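Local coordinates for protein GH26A (Muricauda sp. MAR_2010_75, PDB 6Q75) that is a family 26 glycoside hydrolase, which probably cleaves glycosidic bonds in polysaccharides, as its relatives do in mannans and related glycans, at residues L145-A157 with L197-L211. Sequence-based numbering, arbitrary orientation.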
loop_
_atom_site.group_PDB
_atom_site.type_symbol
_atom_site.label_atom_id
_atom_site.label_comp_id
_atom_site.label_asym_id
_atom_site.label_seq_id
_atom_site.Cartn_x
_atom_site.Cartn_y
_atom_site.Cartn_z
ATOM N N LEU A 145 -3.594 -15.714 -20.833
ATOM C CA LEU A 145 -3.797 -14.816 -19.701
ATOM C C LEU A 145 -2.503 -14.537 -18.942
ATOM O O LEU A 145 -2.336 -13.436 -18.398
ATOM C CB LEU A 145 -4.867 -15.352 -18.745
ATOM C CG LEU A 145 -6.284 -15.288 -19.320
ATOM C CD1 LEU A 145 -7.300 -15.811 -18.313
ATOM C CD2 LEU A 145 -6.637 -13.889 -19.800
ATOM N N PHE A 146 -1.590 -15.509 -18.863
ATOM C CA PHE A 146 -0.295 -15.226 -18.248
ATOM C C PHE A 146 0.469 -14.187 -19.065
ATOM O O PHE A 146 1.040 -13.242 -18.512
ATOM C CB PHE A 146 0.522 -16.516 -18.095
ATOM C CG PHE A 146 1.939 -16.287 -17.625
ATOM C CD1 PHE A 146 2.947 -16.004 -18.537
ATOM C CD2 PHE A 146 2.273 -16.379 -16.289
ATOM C CE1 PHE A 146 4.257 -15.789 -18.128
ATOM C CE2 PHE A 146 3.594 -16.162 -15.872
ATOM C CZ PHE A 146 4.576 -15.874 -16.789
ATOM N N GLN A 147 0.492 -14.351 -20.384
ATOM C CA GLN A 147 1.164 -13.378 -21.241
ATOM C C GLN A 147 0.551 -11.989 -21.080
ATOM O O GLN A 147 1.271 -10.992 -20.943
ATOM C CB GLN A 147 1.091 -13.832 -22.702
ATOM C CG GLN A 147 1.509 -12.760 -23.670
ATOM N N ARG A 148 -0.781 -11.909 -21.068
ATOM C CA ARG A 148 -1.444 -10.624 -20.887
ATOM C C ARG A 148 -1.153 -10.047 -19.508
ATOM O O ARG A 148 -0.977 -8.832 -19.363
ATOM C CB ARG A 148 -2.953 -10.775 -21.118
ATOM C CG ARG A 148 -3.325 -11.092 -22.589
ATOM C CD ARG A 148 -4.838 -11.274 -22.756
ATOM N NE ARG A 148 -5.530 -10.090 -22.245
ATOM C CZ ARG A 148 -5.716 -8.986 -22.956
ATOM N NH1 ARG A 148 -5.303 -8.928 -24.216
ATOM N NH2 ARG A 148 -6.330 -7.950 -22.422
ATOM N N TRP A 149 -1.094 -10.901 -18.482
ATOM C CA TRP A 149 -0.736 -10.416 -17.152
ATOM C C TRP A 149 0.679 -9.848 -17.147
ATOM O O TRP A 149 0.930 -8.792 -16.560
ATOM C CB TRP A 149 -0.886 -11.536 -16.117
ATOM C CG TRP A 149 -0.393 -11.188 -14.738
ATOM C CD1 TRP A 149 -1.113 -10.603 -13.717
ATOM C CD2 TRP A 149 0.935 -11.373 -14.238
ATOM N NE1 TRP A 149 -0.304 -10.434 -12.605
ATOM C CE2 TRP A 149 0.958 -10.896 -12.907
ATOM C CE3 TRP A 149 2.114 -11.897 -14.787
ATOM C CZ2 TRP A 149 2.116 -10.932 -12.114
ATOM C CZ3 TRP A 149 3.262 -11.929 -13.998
ATOM C CH2 TRP A 149 3.250 -11.452 -12.678
ATOM N N THR A 150 1.625 -10.515 -17.817
ATOM C CA THR A 150 2.974 -9.960 -17.825
ATOM C C THR A 150 3.001 -8.574 -18.464
ATOM O O THR A 150 3.744 -7.697 -18.011
ATOM C CB THR A 150 3.958 -10.888 -18.538
ATOM O OG1 THR A 150 3.603 -10.953 -19.921
ATOM C CG2 THR A 150 3.957 -12.282 -17.910
ATOM N N GLN A 151 2.198 -8.355 -19.515
ATOM C CA GLN A 151 2.205 -7.056 -20.184
ATOM C C GLN A 151 1.622 -5.968 -19.292
ATOM O O GLN A 151 2.089 -4.825 -19.315
ATOM C CB GLN A 151 1.429 -7.124 -21.497
ATOM C CG GLN A 151 2.044 -8.052 -22.498
ATOM C CD GLN A 151 1.164 -8.230 -23.715
ATOM O OE1 GLN A 151 0.035 -7.729 -23.758
ATOM N NE2 GLN A 151 1.674 -8.937 -24.712
ATOM N N GLN A 152 0.587 -6.296 -18.529
ATOM C CA GLN A 152 0.018 -5.316 -17.605
ATOM C C GLN A 152 0.994 -4.984 -16.487
ATOM O O GLN A 152 1.095 -3.824 -16.067
ATOM C CB GLN A 152 -1.290 -5.846 -17.031
ATOM C CG GLN A 152 -2.386 -5.942 -18.073
ATOM C CD GLN A 152 -3.579 -6.746 -17.591
ATOM O OE1 GLN A 152 -3.503 -7.460 -16.589
ATOM N NE2 GLN A 152 -4.682 -6.651 -18.319
ATOM N N VAL A 153 1.701 -5.987 -15.972
ATOM C CA VAL A 153 2.747 -5.729 -14.978
ATOM C C VAL A 153 3.821 -4.823 -15.561
ATOM O O VAL A 153 4.308 -3.904 -14.894
ATOM C CB VAL A 153 3.341 -7.055 -14.468
ATOM C CG1 VAL A 153 4.629 -6.827 -13.643
ATOM C CG2 VAL A 153 2.315 -7.807 -13.657
ATOM N N ASP A 154 4.218 -5.072 -16.812
ATOM C CA ASP A 154 5.307 -4.294 -17.396
ATOM C C ASP A 154 4.925 -2.829 -17.593
ATOM O O ASP A 154 5.804 -1.957 -17.571
ATOM C CB ASP A 154 5.745 -4.925 -18.728
ATOM C CG ASP A 154 6.436 -6.278 -18.552
ATOM O OD1 ASP A 154 6.657 -6.720 -17.413
ATOM O OD2 ASP A 154 6.765 -6.922 -19.566
ATOM N N GLN A 155 3.632 -2.532 -17.762
ATOM C CA GLN A 155 3.185 -1.144 -17.892
ATOM C C GLN A 155 3.353 -0.352 -16.600
ATOM O O GLN A 155 3.299 0.880 -16.626
ATOM C CB GLN A 155 1.720 -1.080 -18.332
ATOM C CG GLN A 155 1.513 -1.392 -19.807
ATOM C CD GLN A 155 0.040 -1.485 -20.196
ATOM O OE1 GLN A 155 -0.798 -1.936 -19.409
ATOM N NE2 GLN A 155 -0.272 -1.090 -21.435
ATOM N N VAL A 156 3.488 -1.023 -15.464
ATOM C CA VAL A 156 3.825 -0.346 -14.219
ATOM C C VAL A 156 5.319 -0.432 -13.924
ATOM O O VAL A 156 5.914 0.524 -13.420
ATOM C CB VAL A 156 2.987 -0.931 -13.064
ATOM C CG1 VAL A 156 3.411 -0.324 -11.727
ATOM C CG2 VAL A 156 1.521 -0.651 -13.318
ATOM N N ALA A 157 5.926 -1.577 -14.236
ATOM C CA ALA A 157 7.344 -1.792 -13.957
ATOM C C ALA A 157 8.216 -0.717 -14.597
ATOM O O ALA A 157 9.245 -0.328 -14.034
ATOM C CB ALA A 157 7.771 -3.185 -14.451
ATOM N N LEU A 197 -0.002 -15.711 -6.781
ATOM C CA LEU A 197 0.024 -14.433 -7.484
ATOM C C LEU A 197 1.076 -13.502 -6.888
ATOM O O LEU A 197 1.832 -12.855 -7.620
ATOM C CB LEU A 197 -1.362 -13.771 -7.448
ATOM C CG LEU A 197 -1.431 -12.329 -7.979
ATOM C CD1 LEU A 197 -0.971 -12.315 -9.453
ATOM C CD2 LEU A 197 -2.862 -11.721 -7.856
ATOM N N TRP A 198 1.125 -13.402 -5.556
ATOM C CA TRP A 198 2.108 -12.536 -4.915
ATOM C C TRP A 198 3.523 -12.916 -5.333
ATOM O O TRP A 198 4.335 -12.057 -5.712
ATOM C CB TRP A 198 1.957 -12.633 -3.401
ATOM C CG TRP A 198 2.862 -11.714 -2.636
ATOM C CD1 TRP A 198 4.152 -11.948 -2.244
ATOM C CD2 TRP A 198 2.530 -10.407 -2.171
ATOM N NE1 TRP A 198 4.638 -10.856 -1.550
ATOM C CE2 TRP A 198 3.659 -9.899 -1.496
ATOM C CE3 TRP A 198 1.382 -9.611 -2.265
ATOM C CZ2 TRP A 198 3.672 -8.635 -0.910
ATOM C CZ3 TRP A 198 1.405 -8.349 -1.689
ATOM C CH2 TRP A 198 2.543 -7.875 -1.034
ATOM N N LYS A 199 3.836 -14.213 -5.283
ATOM C CA LYS A 199 5.191 -14.649 -5.610
ATOM C C LYS A 199 5.510 -14.447 -7.083
ATOM O O LYS A 199 6.659 -14.147 -7.434
ATOM C CB LYS A 199 5.371 -16.112 -5.224
ATOM C CG LYS A 199 5.232 -16.386 -3.725
ATOM C CD LYS A 199 5.172 -17.880 -3.513
ATOM C CE LYS A 199 4.483 -18.282 -2.226
ATOM N NZ LYS A 199 4.341 -19.775 -2.244
ATOM N N GLN A 200 4.511 -14.601 -7.956
ATOM C CA GLN A 200 4.730 -14.375 -9.385
ATOM C C GLN A 200 5.014 -12.904 -9.670
ATOM O O GLN A 200 5.884 -12.570 -10.489
ATOM C CB GLN A 200 3.519 -14.860 -10.190
ATOM C CG GLN A 200 3.739 -14.900 -11.698
ATOM C CD GLN A 200 2.560 -15.547 -12.419
ATOM O OE1 GLN A 200 1.733 -14.865 -13.040
ATOM N NE2 GLN A 200 2.457 -16.851 -12.302
ATOM N N LEU A 201 4.280 -12.005 -9.016
ATOM C CA LEU A 201 4.572 -10.586 -9.167
ATOM C C LEU A 201 5.951 -10.271 -8.602
ATOM O O LEU A 201 6.713 -9.493 -9.188
ATOM C CB LEU A 201 3.500 -9.746 -8.461
ATOM C CG LEU A 201 3.714 -8.225 -8.595
ATOM C CD1 LEU A 201 3.411 -7.793 -10.014
ATOM C CD2 LEU A 201 2.804 -7.440 -7.640
ATOM N N TYR A 202 6.278 -10.863 -7.452
ATOM C CA TYR A 202 7.575 -10.617 -6.833
ATOM C C TYR A 202 8.692 -11.031 -7.777
ATOM O O TYR A 202 9.636 -10.269 -8.017
ATOM C CB TYR A 202 7.663 -11.372 -5.507
ATOM C CG TYR A 202 8.896 -11.039 -4.707
ATOM C CD1 TYR A 202 10.108 -11.626 -5.022
ATOM C CD2 TYR A 202 8.846 -10.148 -3.630
ATOM C CE1 TYR A 202 11.250 -11.342 -4.319
ATOM C CE2 TYR A 202 10.010 -9.859 -2.902
ATOM C CZ TYR A 202 11.200 -10.463 -3.254
ATOM O OH TYR A 202 12.382 -10.209 -2.572
ATOM N N ASP A 203 8.585 -12.243 -8.324
ATOM C CA ASP A 203 9.585 -12.719 -9.274
ATOM C C ASP A 203 9.706 -11.774 -10.465
ATOM O O ASP A 203 10.820 -11.472 -10.915
ATOM C CB ASP A 203 9.237 -14.144 -9.721
ATOM C CG ASP A 203 10.232 -14.715 -10.729
ATOM O OD1 ASP A 203 11.415 -14.944 -10.376
ATOM O OD2 ASP A 203 9.812 -14.949 -11.881
ATOM N N ARG A 204 8.583 -11.312 -11.017
ATOM C CA ARG A 204 8.706 -10.480 -12.209
ATOM C C ARG A 204 9.340 -9.137 -11.879
ATOM O O ARG A 204 10.178 -8.632 -12.617
ATOM C CB ARG A 204 7.349 -10.267 -12.881
ATOM C CG ARG A 204 7.518 -9.487 -14.203
ATOM C CD ARG A 204 6.463 -9.778 -15.268
ATOM N NE ARG A 204 6.901 -9.290 -16.585
ATOM C CZ ARG A 204 7.549 -10.023 -17.491
ATOM N NH1 ARG A 204 7.837 -11.296 -17.249
ATOM N NH2 ARG A 204 7.908 -9.488 -18.655
ATOM N N LEU A 205 8.952 -8.524 -10.769
ATOM C CA LEU A 205 9.492 -7.199 -10.490
ATOM C C LEU A 205 10.935 -7.259 -10.002
ATOM O O LEU A 205 11.791 -6.503 -10.477
ATOM C CB LEU A 205 8.598 -6.514 -9.472
ATOM C CG LEU A 205 7.212 -6.159 -10.000
ATOM C CD1 LEU A 205 6.507 -5.307 -8.912
ATOM C CD2 LEU A 205 7.288 -5.370 -11.290
ATOM N N VAL A 206 11.231 -8.163 -9.070
ATOM C CA VAL A 206 12.567 -8.187 -8.467
ATOM C C VAL A 206 13.567 -8.898 -9.371
ATOM O O VAL A 206 14.703 -8.447 -9.551
ATOM C CB VAL A 206 12.501 -8.850 -7.081
ATOM C CG1 VAL A 206 13.917 -9.022 -6.484
ATOM C CG2 VAL A 206 11.556 -8.055 -6.143
ATOM N N ASN A 207 13.186 -10.033 -9.928
ATOM C CA ASN A 207 14.173 -10.798 -10.677
ATOM C C ASN A 207 14.187 -10.436 -12.152
ATOM O O ASN A 207 15.262 -10.293 -12.740
ATOM C CB ASN A 207 13.919 -12.289 -10.495
ATOM C CG ASN A 207 14.095 -12.723 -9.068
ATOM O OD1 ASN A 207 15.003 -12.253 -8.374
ATOM N ND2 ASN A 207 13.231 -13.615 -8.608
ATOM N N HIS A 208 13.025 -10.301 -12.789
ATOM C CA HIS A 208 13.058 -9.986 -14.211
ATOM C C HIS A 208 13.439 -8.533 -14.426
ATOM O O HIS A 208 14.344 -8.227 -15.204
ATOM C CB HIS A 208 11.706 -10.274 -14.848
ATOM C CG HIS A 208 11.622 -9.867 -16.281
ATOM N ND1 HIS A 208 12.236 -10.580 -17.290
ATOM C CD2 HIS A 208 11.016 -8.815 -16.880
ATOM C CE1 HIS A 208 12.004 -9.989 -18.447
ATOM N NE2 HIS A 208 11.269 -8.916 -18.228
ATOM N N HIS A 209 12.809 -7.629 -13.680
ATOM C CA HIS A 209 13.028 -6.199 -13.855
ATOM C C HIS A 209 14.118 -5.642 -12.956
ATOM O O HIS A 209 14.467 -4.468 -13.106
ATOM C CB HIS A 209 11.715 -5.427 -13.625
ATOM C CG HIS A 209 10.724 -5.592 -14.735
ATOM N ND1 HIS A 209 10.992 -5.202 -16.030
ATOM C CD2 HIS A 209 9.462 -6.086 -14.746
ATOM C CE1 HIS A 209 9.944 -5.457 -16.791
ATOM N NE2 HIS A 209 9.003 -5.990 -16.034
ATOM N N ARG A 210 14.675 -6.449 -12.051
ATOM C CA ARG A 210 15.780 -6.012 -11.193
ATOM C C ARG A 210 15.413 -4.735 -10.447
ATOM O O ARG A 210 16.202 -3.795 -10.338
ATOM C CB ARG A 210 17.064 -5.827 -11.999
ATOM C CG ARG A 210 17.419 -7.028 -12.843
ATOM C CD ARG A 210 17.773 -8.217 -11.976
ATOM N N LEU A 211 14.180 -4.691 -9.975
ATOM C CA LEU A 211 13.696 -3.596 -9.140
ATOM C C LEU A 211 14.100 -3.884 -7.701
ATOM O O LEU A 211 13.586 -4.813 -7.072
ATOM C CB LEU A 211 12.195 -3.439 -9.298
ATOM C CG LEU A 211 11.810 -2.776 -10.611
ATOM C CD1 LEU A 211 10.369 -3.044 -10.925
ATOM C CD2 LEU A 211 12.058 -1.282 -10.474
HETATM O O HOH W 1 10.080 -6.886 -20.149
#
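W149 and R204 interlock as reciprocal knobs into holes where two neighbouring outer helices of the (beta/alpha)8 barrel of this family 26 hydrolase cross at -50°, their axes 10.9 Å apart. The W149 indole fills the hollow between L197, Q200, L201 and R204; CG lies anti to the backbone N, which swings the ring out to L201, CZ2 standing 4.0 Å from L201 CD1. Its NE1 hydrogen-bonds to Y175 OH, outside the two segments. In return R204 enters the notch formed by W149, T150, V153 and D154, with T150 CB centred over one guanidinium face and H208 CD2 against the other. Its extended chain delivers a side-on salt bridge to D154: R204 NE donates to D154 OD1 at 2.7 Å (N-H...O 168°) and NH2 to OD2 at 3.0 Å, the two planes only 25° apart. A leucine in place of R204 would probably leave the D154 carboxylate without its counter-charge and freer to turn. Towards the C-terminal ends of the two segments, L205 CD2 packs against both V153 CG1, at 3.8 Å, and A157 CB. A157 CB also sits over the H209 ring, 3.6 Å from its centroid, while H209 NE2 donates to D154 OD1 at 2.8 Å, from above the carboxylate plane.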